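Local atomic coordinates of catechol 1,2-dioxygenase (Pseudomonas putida, PDB entry 2AZQ), a protein that probably catalyses the intradiol cleavage of catechol by O2 to cis,cis-muconate at a ferric iron, an early step of the beta-ketoadipate pathway. Residues Ile34-Val37 / Leu38-Ala42; Ala300-His303 / Arg304-Leu308. All coordinates share one frame; numbering follows the deposited sequence.

How the contacts relate
Contact 1 and contact 2 are both local, each within one unbroken run of chain, and their nearest atoms stay about 17 Å apart. Residues 34-42 form part of the regular helix 28-49 and are partly buried, with Ile34 and Leu38 buried; every i to i+4 pair there is tied by the same backbone bond. Residues 300-308 lie at the surface in a loop after strand 281-289, where arginine side chains bond to backbone and to acidic residues in a run with no regular helix or strand. An arginine-aspartate pair balances charge in contact 1, whereas two like charges come near each other in contact 2. Both contacts touch the second subunit.

Contact 1. Residues Ile34-Val37 / Leu38-Ala42; sequences ILRV and LQDTA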
ATOM      1  N   ILE A  34      11.382  -7.493   7.978  1.00  6.95           N
ATOM      2  CA  ILE A  34      10.299  -8.332   7.467  1.00  7.04           C
ATOM      3  C   ILE A  34      10.013  -9.488   8.428  1.00  5.05           C
ATOM      4  O   ILE A  34       8.892  -9.957   8.476  1.00  7.20           O
ATOM      5  CB  ILE A  34      10.604  -8.969   6.061  1.00  7.77           C
ATOM      6  CG1 ILE A  34      10.881  -7.893   5.022  1.00  6.78           C
ATOM      7  CG2 ILE A  34       9.401  -9.775   5.581  1.00  5.12           C
ATOM      8  CD1 ILE A  34       9.696  -7.015   4.765  1.00 10.42           C
ATOM      9  N   LEU A  35      10.998  -9.957   9.184  1.00  4.49           N
ATOM     10  CA  LEU A  35      10.725 -11.074  10.114  1.00  5.62           C
ATOM     11  C   LEU A  35       9.733 -10.486  11.126  1.00  5.44           C
ATOM     12  O   LEU A  35       8.707 -11.081  11.465  1.00  4.48           O
ATOM     13  CB  LEU A  35      12.008 -11.545  10.840  1.00  3.86           C
ATOM     14  CG  LEU A  35      12.101 -12.904  11.571  1.00  4.68           C
ATOM     15  CD1 LEU A  35      13.372 -13.009  12.443  1.00  2.00           C
ATOM     16  CD2 LEU A  35      10.905 -13.076  12.450  1.00  6.71           C
ATOM     17  N   ARG A  36      10.045  -9.281  11.569  1.00  5.35           N
ATOM     18  CA  ARG A  36       9.222  -8.572  12.529  1.00  7.57           C
ATOM     19  C   ARG A  36       7.836  -8.194  11.960  1.00  8.61           C
ATOM     20  O   ARG A  36       6.812  -8.525  12.576  1.00  7.14           O
ATOM     21  CB  ARG A  36      10.006  -7.337  13.009  1.00  7.88           C
ATOM     22  CG  ARG A  36       9.319  -6.435  14.006  1.00  7.09           C
ATOM     23  CD  ARG A  36       8.802  -7.164  15.201  1.00  7.07           C
ATOM     24  NE  ARG A  36       8.256  -6.214  16.173  1.00 10.02           N
ATOM     25  CZ  ARG A  36       8.937  -5.658  17.179  1.00  8.45           C
ATOM     26  NH1 ARG A  36      10.211  -5.952  17.375  1.00  9.26           N
ATOM     27  NH2 ARG A  36       8.352  -4.765  17.964  1.00  7.48           N
ATOM     28  N   VAL A  37       7.795  -7.521  10.802  1.00  7.89           N
ATOM     29  CA  VAL A  37       6.513  -7.133  10.200  1.00  8.29           C
ATOM     30  C   VAL A  37       5.585  -8.345  10.070  1.00  9.55           C
ATOM     31  O   VAL A  37       4.358  -8.220  10.211  1.00  9.04           O
ATOM     32  CB  VAL A  37       6.700  -6.486   8.800  1.00  9.03           C
ATOM     33  CG1 VAL A  37       5.355  -6.221   8.163  1.00 10.80           C
ATOM     34  CG2 VAL A  37       7.394  -5.168   8.921  1.00 10.43           C
ATOM     35  N   LEU A  38       6.164  -9.522   9.811  1.00  9.79           N
ATOM     36  CA  LEU A  38       5.352 -10.737   9.692  1.00 10.11           C
ATOM     37  C   LEU A  38       4.820 -11.307  11.023  1.00 11.55           C
ATOM     38  O   LEU A  38       3.681 -11.746  11.078  1.00 10.65           O
ATOM     39  CB  LEU A  38       6.118 -11.830   8.931  1.00  6.05           C
ATOM     40  CG  LEU A  38       6.336 -11.639   7.424  1.00  5.57           C
ATOM     41  CD1 LEU A  38       7.352 -12.687   6.936  1.00  2.88           C
ATOM     42  CD2 LEU A  38       5.005 -11.723   6.668  1.00  2.00           C
ATOM     43  N   GLN A  39       5.636 -11.294  12.082  1.00 13.25           N
ATOM     44  CA  GLN A  39       5.233 -11.816  13.393  1.00 14.98           C
ATOM     45  C   GLN A  39       4.143 -10.950  13.983  1.00 15.10           C
ATOM     46  O   GLN A  39       3.218 -11.460  14.629  1.00 16.74           O
ATOM     47  CB  GLN A  39       6.380 -11.803  14.395  1.00 17.68           C
ATOM     48  CG  GLN A  39       7.634 -12.551  14.034  1.00 21.91           C
ATOM     49  CD  GLN A  39       8.651 -12.450  15.158  1.00 24.31           C
ATOM     50  OE1 GLN A  39       8.366 -12.836  16.298  1.00 27.47           O
ATOM     51  NE2 GLN A  39       9.824 -11.916  14.857  1.00 24.01           N
ATOM     52  N   ASP A  40       4.280  -9.636  13.800  1.00 13.06           N
ATOM     53  CA  ASP A  40       3.285  -8.701  14.308  1.00 11.96           C
ATOM     54  C   ASP A  40       1.995  -8.804  13.491  1.00 11.66           C
ATOM     55  O   ASP A  40       0.914  -8.940  14.056  1.00 12.94           O
ATOM     56  CB  ASP A  40       3.797  -7.259  14.255  1.00 11.38           C
ATOM     57  CG  ASP A  40       4.913  -6.982  15.254  1.00 10.73           C
ATOM     58  OD1 ASP A  40       5.385  -5.830  15.322  1.00  8.47           O
ATOM     59  OD2 ASP A  40       5.316  -7.914  15.974  1.00 11.97           O
ATOM     60  N   THR A  41       2.099  -8.751  12.166  1.00 10.69           N
ATOM     61  CA  THR A  41       0.902  -8.840  11.343  1.00  9.72           C
ATOM     62  C   THR A  41       0.087 -10.071  11.724  1.00 10.34           C
ATOM     63  O   THR A  41      -1.138 -10.007  11.871  1.00 10.89           O
ATOM     64  CB  THR A  41       1.269  -8.860   9.846  1.00  8.08           C
ATOM     65  OG1 THR A  41       1.749  -7.567   9.477  1.00  5.27           O
ATOM     66  CG2 THR A  41       0.055  -9.184   8.983  1.00  7.59           C
ATOM     67  N   ALA A  42       0.778 -11.184  11.910  1.00  9.64           N
ATOM     68  CA  ALA A  42       0.147 -12.427  12.300  1.00 10.49           C
ATOM     69  C   ALA A  42      -0.594 -12.306  13.642  1.00 11.44           C
ATOM     70  O   ALA A  42      -1.692 -12.854  13.802  1.00  9.93           O
ATOM     71  CB  ALA A  42       1.192 -13.513  12.385  1.00 10.76           C
TER
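Leu38 folds back over the preceding helical turn onto Ile34. Its CG is anti to the carbonyl carbon (chi1 -71°), and this carries CD1 to 3.8 Å from Ile34 CG2, the two branched chains crossing at a slant. In the same turn, Leu38 N donates to Ile34 O over 3.1 Å. The leucine also packs on Val18 of helix 9-19 and on Ile80 of the second subunit.

The carbonyl oxygen of Val37 is held twice by Thr41. Thr41 N reaches Val37 O at 3.0 Å and Thr41 OG1 reaches it at 2.8 Å, from opposite faces of the carbonyl plane. The hydroxyl is thus satisfied within the helix, while the two beta-branched side chains run alongside each other.

Arg36 bends at chi2 (53°) to lay its guanidinium beside the next turn. Arg36 NE donates to Asp40 OD1 at 3.0 Å, in the guanidinium plane and on the syn side of the carboxylate, but tilted out of the carboxylate plane. The two flat groups are turned 64° apart, and this is the one hydrogen bond between them; Arg36 NH2 forms a salt bridge with Asp47 of the second subunit. The backbone repeats the link: Asp40 N bonds to Arg36 O at 3.0 Å.

The i to i+4 spacing is that of an alpha helix, here one of the N-terminal helices of an intradiol dioxygenase: it packs on helix 9-19 and on the second subunit, Leu38 touching both, and Thr41 lines the pocket of the bound phospholipid.

Contact 2. Residues Ala300-His303 / Arg304-Leu308; sequences ARSH and RPRAL. Unlike the reference sequence in segment 300-303: Ala300 (reference Glu).
The carbonyl oxygen of Ser302 takes two N-H groups from the guanidinium of Arg306. Arg306 NH1 donates to Ser302 O at 3.2 Å, from above the carbonyl plane (41° out of it), and Arg306 NH2 adds a weak bond to Ser302 O at 3.5 Å. Arg306 is extended from CG to NE, running back along the loop to Ser302. Nearby, Arg304 N lies 3.0 Å from Ser302 OG, consistent with an ST turn, though OG is too close to a neighbour for this to be sure. This loop follows strand 281-289, the last strand of the dioxygenase beta domain. Asp53 of the second subunit accepts from His303 N, Trp56 of the same subunit makes a cation-pi contact with Arg304, and Arg304 NH2 bridges to Glu81.

Arg301 CD lies over one face of the Arg306 guanidinium, 3.7 Å from Arg306 CZ. The two guanidinium planes stand 89° apart, and Arg301 NH1 lies 4.2 Å from Arg306 NH1. Glu106, salt-bridged to Arg306 NE, is likely to offset part of this like charge. A leucine in place of Arg306 would probably leave Glu106 without its mate and Ser302 O without these donors. Gln309 OE1 accepts from Arg306 NH1 and, weakly, Arg301 NH1.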
ATOM      1  N   ALA A 300      20.222  18.802   4.930  1.00 35.26           N
ATOM      2  CA  ALA A 300      20.274  17.817   3.879  1.00 34.04           C
ATOM      3  C   ALA A 300      18.941  17.229   3.498  1.00 33.78           C
ATOM      4  O   ALA A 300      18.881  16.361   2.610  1.00 36.57           O
ATOM      5  CB  ALA A 300      21.248  16.700   4.257  1.00 33.79           C
ATOM      6  N   ARG A 301      17.866  17.678   4.133  1.00 30.54           N
ATOM      7  CA  ARG A 301      16.580  17.108   3.766  1.00 28.90           C
ATOM      8  C   ARG A 301      16.638  15.582   3.928  1.00 27.34           C
ATOM      9  O   ARG A 301      17.687  14.950   3.766  1.00 24.79           O
ATOM     10  CB  ARG A 301      16.275  17.392   2.289  1.00 28.84           C
ATOM     11  CG  ARG A 301      15.143  18.345   1.973  1.00 28.34           C
ATOM     12  CD  ARG A 301      14.863  18.239   0.480  1.00 27.25           C
ATOM     13  NE  ARG A 301      15.041  19.491  -0.242  1.00 27.54           N
ATOM     14  CZ  ARG A 301      15.036  19.581  -1.571  1.00 30.56           C
ATOM     15  NH1 ARG A 301      14.863  18.487  -2.320  1.00 29.71           N
ATOM     16  NH2 ARG A 301      15.190  20.767  -2.161  1.00 31.28           N
ATOM     17  N   SER A 302      15.498  14.985   4.233  1.00 25.94           N
ATOM     18  CA  SER A 302      15.448  13.547   4.349  1.00 25.50           C
ATOM     19  C   SER A 302      15.645  13.082   2.910  1.00 25.95           C
ATOM     20  O   SER A 302      15.628  13.898   1.982  1.00 25.28           O
ATOM     21  CB  SER A 302      14.070  13.112   4.834  1.00 24.21           C
ATOM     22  OG  SER A 302      13.102  13.406   3.852  1.00 21.99           O
ATOM     23  N   HIS A 303      15.855  11.786   2.716  1.00 26.65           N
ATOM     24  CA  HIS A 303      15.978  11.281   1.357  1.00 27.67           C
ATOM     25  C   HIS A 303      14.557  10.981   0.901  1.00 23.46           C
ATOM     26  O   HIS A 303      14.348  10.307  -0.103  1.00 21.96           O
ATOM     27  CB  HIS A 303      16.807   9.988   1.275  1.00 36.65           C
ATOM     28  CG  HIS A 303      18.164  10.086   1.903  1.00 44.60           C
ATOM     29  ND1 HIS A 303      18.956  11.215   1.806  1.00 47.94           N
ATOM     30  CD2 HIS A 303      18.883   9.183   2.617  1.00 46.98           C
ATOM     31  CE1 HIS A 303      20.100  11.004   2.437  1.00 49.07           C
ATOM     32  NE2 HIS A 303      20.081   9.780   2.938  1.00 49.75           N
ATOM     33  N   ARG A 304      13.579  11.450   1.664  1.00 18.50           N
ATOM     34  CA  ARG A 304      12.211  11.228   1.270  1.00 15.31           C
ATOM     35  C   ARG A 304      12.086  11.590  -0.223  1.00 14.49           C
ATOM     36  O   ARG A 304      12.602  12.618  -0.669  1.00 14.95           O
ATOM     37  CB  ARG A 304      11.275  12.098   2.110  1.00 12.00           C
ATOM     38  CG  ARG A 304       9.821  12.011   1.689  1.00  9.12           C
ATOM     39  CD  ARG A 304       8.868  12.742   2.623  1.00  5.13           C
ATOM     40  NE  ARG A 304       7.504  12.536   2.161  1.00  3.35           N
ATOM     41  CZ  ARG A 304       6.413  12.918   2.806  1.00  2.65           C
ATOM     42  NH1 ARG A 304       5.213  12.674   2.291  1.00  3.79           N
ATOM     43  NH2 ARG A 304       6.517  13.541   3.960  1.00  3.17           N
ATOM     44  N   PRO A 305      11.487  10.697  -1.028  1.00 12.12           N
ATOM     45  CA  PRO A 305      11.278  10.896  -2.466  1.00  9.93           C
ATOM     46  C   PRO A 305      10.301  12.068  -2.704  1.00  9.71           C
ATOM     47  O   PRO A 305       9.313  12.224  -1.982  1.00 11.03           O
ATOM     48  CB  PRO A 305      10.698   9.554  -2.899  1.00  8.94           C
ATOM     49  CG  PRO A 305      11.335   8.586  -1.916  1.00 10.43           C
ATOM     50  CD  PRO A 305      11.040   9.350  -0.644  1.00 11.98           C
ATOM     51  N   ARG A 306      10.566  12.904  -3.703  1.00  7.97           N
ATOM     52  CA  ARG A 306       9.686  14.036  -3.930  1.00  5.69           C
ATOM     53  C   ARG A 306       9.537  14.377  -5.386  1.00  6.36           C
ATOM     54  O   ARG A 306      10.431  14.140  -6.190  1.00  8.03           O
ATOM     55  CB  ARG A 306      10.198  15.255  -3.154  1.00  3.90           C
ATOM     56  CG  ARG A 306      10.221  15.024  -1.643  1.00  2.00           C
ATOM     57  CD  ARG A 306      10.975  16.120  -0.946  1.00  2.00           C
ATOM     58  NE  ARG A 306      11.207  15.859   0.470  1.00  2.00           N
ATOM     59  CZ  ARG A 306      12.391  15.573   0.998  1.00  2.00           C
ATOM     60  NH1 ARG A 306      13.473  15.504   0.232  1.00  2.00           N
ATOM     61  NH2 ARG A 306      12.498  15.385   2.297  1.00  2.00           N
ATOM     62  N   ALA A 307       8.392  14.946  -5.724  1.00  6.21           N
ATOM     63  CA  ALA A 307       8.141  15.327  -7.088  1.00  7.09           C
ATOM     64  C   ALA A 307       9.322  16.114  -7.644  1.00  8.86           C
ATOM     65  O   ALA A 307       9.765  17.145  -7.093  1.00  7.02           O
ATOM     66  CB  ALA A 307       6.846  16.152  -7.183  1.00  5.12           C
ATOM     67  N   LEU A 308       9.841  15.592  -8.740  1.00 11.56           N
ATOM     68  CA  LEU A 308      10.940  16.223  -9.438  1.00 17.35           C
ATOM     69  C   LEU A 308      12.338  16.280  -8.838  1.00 20.18           C
ATOM     70  O   LEU A 308      13.187  16.943  -9.432  1.00 20.82           O
ATOM     71  CB  LEU A 308      10.543  17.645  -9.870  1.00 16.88           C
ATOM     72  CG  LEU A 308       9.847  17.759 -11.230  1.00 17.86           C
ATOM     73  CD1 LEU A 308       8.774  16.705 -11.344  1.00 17.98           C
ATOM     74  CD2 LEU A 308       9.276  19.170 -11.411  1.00 18.65           C
TER